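Local coordinates for sulfite reductase [ferredoxin] (Mycobacterium tuberculosis, PDB 1ZJ8), which probably catalyses the six-electron reduction of sulfite to sulfide with electrons from ferredoxin, using a siroheme and a [4Fe-4S] cluster, at residues I127-F131 and A132-A136. Residues are numbered along the deposited sequence; the frame is centred on the assembly and turned at random.
Sequences ISTEF and ARDTA
S128 lays its hydroxymethyl group against the backbone of D134 and T135 and the methyl of A136. Its OG stands anti to the backbone N (chi1 176°), which carries the hydroxyl toward the backbone of T135; it lies close to T135 O, at a separation too short to be trusted. The carbonyl of S128 takes two amides on opposite faces of its plane: A132 N at 2.9 Å, the ordinary i to i+4 helical bond, and D134 N, also at 2.9 Å, the extra one from the turn, with an N-H...O angle of 149° and 51° out of that plane. R133 and D134 both have positive phi, and A132 to T135 form a type I' turn. Inside it T135 OG1 donates to A132 O at 2.7 Å, and H147 N bonds T135 OG1 from strand 144-149. T129 and D134 run side by side; T129 OG1 hydrogen-bonds to G125 O in the preceding helical turn and lies 2.9 Å from D134 OD1, while D134 OD2 pairs with T367 OG1. The S128 carbonyl, which accepts two amide hydrogen bonds, ties the helix end to the tight turn, consistent with a defined path from helix 118-131 into strand 135-138 of the first ferredoxin-like half domain.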
loop_
_atom_site.group_PDB
_atom_site.type_symbol
_atom_site.label_atom_id
_atom_site.label_comp_id
_atom_site.label_asym_id
_atom_site.label_seq_id
_atom_site.Cartn_x
_atom_site.Cartn_y
_atom_site.Cartn_z
ATOM N N ILE A 127 -16.606 2.100 14.868
ATOM C CA ILE A 127 -15.500 1.375 15.479
ATOM C C ILE A 127 -14.412 2.382 15.875
ATOM O O ILE A 127 -13.950 2.362 17.019
ATOM C CB ILE A 127 -14.863 0.283 14.527
ATOM C CG1 ILE A 127 -15.881 -0.753 13.989
ATOM C CG2 ILE A 127 -13.776 -0.477 15.225
ATOM C CD1 ILE A 127 -17.042 -1.078 14.882
ATOM N N SER A 128 -14.010 3.256 14.938
ATOM C CA SER A 128 -12.867 4.162 15.154
ATOM C C SER A 128 -13.156 5.134 16.287
ATOM O O SER A 128 -12.339 5.280 17.221
ATOM C CB SER A 128 -12.538 4.960 13.890
ATOM O OG SER A 128 -11.494 5.914 14.107
ATOM N N THR A 129 -14.320 5.782 16.200
ATOM C CA THR A 129 -14.715 6.813 17.158
ATOM C C THR A 129 -14.747 6.243 18.582
ATOM O O THR A 129 -14.339 6.904 19.539
ATOM C CB THR A 129 -16.115 7.430 16.794
ATOM O OG1 THR A 129 -16.171 7.784 15.398
ATOM C CG2 THR A 129 -16.394 8.669 17.624
ATOM N N GLU A 130 -15.175 4.987 18.690
ATOM C CA GLU A 130 -15.431 4.335 19.972
ATOM C C GLU A 130 -14.269 3.530 20.512
ATOM O O GLU A 130 -14.072 3.499 21.706
ATOM C CB GLU A 130 -16.634 3.404 19.840
ATOM C CG GLU A 130 -17.384 3.149 21.141
ATOM C CD GLU A 130 -18.217 1.860 21.092
ATOM O OE1 GLU A 130 -19.333 1.889 20.485
ATOM O OE2 GLU A 130 -17.742 0.832 21.665
ATOM N N PHE A 131 -13.518 2.856 19.651
ATOM C CA PHE A 131 -12.430 1.985 20.112
ATOM C C PHE A 131 -11.024 2.411 19.742
ATOM O O PHE A 131 -10.084 1.800 20.240
ATOM C CB PHE A 131 -12.592 0.575 19.550
ATOM C CG PHE A 131 -13.825 -0.133 20.004
ATOM C CD1 PHE A 131 -14.605 -0.819 19.087
ATOM C CD2 PHE A 131 -14.193 -0.133 21.352
ATOM C CE1 PHE A 131 -15.729 -1.475 19.494
ATOM C CE2 PHE A 131 -15.312 -0.796 21.776
ATOM C CZ PHE A 131 -16.089 -1.467 20.849
ATOM N N ALA A 132 -10.860 3.398 18.857
ATOM C CA ALA A 132 -9.520 3.747 18.350
ATOM C C ALA A 132 -9.132 5.199 18.613
ATOM O O ALA A 132 -8.153 5.688 18.055
ATOM C CB ALA A 132 -9.403 3.416 16.841
ATOM N N ARG A 133 -9.872 5.868 19.491
ATOM C CA ARG A 133 -9.674 7.289 19.785
ATOM C C ARG A 133 -9.850 8.149 18.536
ATOM O O ARG A 133 -9.259 9.227 18.420
ATOM C CB ARG A 133 -8.317 7.532 20.458
ATOM C CG ARG A 133 -8.063 6.652 21.717
ATOM C CD ARG A 133 -6.872 7.165 22.544
ATOM N NE ARG A 133 -6.259 6.139 23.395
ATOM C CZ ARG A 133 -5.507 6.384 24.480
ATOM N NH1 ARG A 133 -5.264 7.630 24.898
ATOM N NH2 ARG A 133 -4.987 5.370 25.169
ATOM N N ASP A 134 -10.711 7.664 17.631
ATOM C CA ASP A 134 -11.087 8.343 16.376
ATOM C C ASP A 134 -9.958 8.347 15.327
ATOM O O ASP A 134 -10.037 9.060 14.329
ATOM C CB ASP A 134 -11.618 9.760 16.636
ATOM C CG ASP A 134 -12.810 10.119 15.740
ATOM O OD1 ASP A 134 -13.718 9.260 15.559
ATOM O OD2 ASP A 134 -12.859 11.271 15.228
ATOM N N THR A 135 -8.921 7.540 15.542
ATOM C CA THR A 135 -7.902 7.341 14.532
ATOM C C THR A 135 -8.466 6.477 13.396
ATOM O O THR A 135 -9.119 5.457 13.635
ATOM C CB THR A 135 -6.625 6.652 15.119
ATOM O OG1 THR A 135 -6.957 5.356 15.655
ATOM C CG2 THR A 135 -6.000 7.520 16.202
ATOM N N ALA A 136 -8.189 6.903 12.169
ATOM C CA ALA A 136 -8.520 6.141 10.970
ATOM C C ALA A 136 -7.693 6.684 9.815
ATOM O O ALA A 136 -7.851 7.837 9.446
ATOM C CB ALA A 136 -9.990 6.286 10.669
#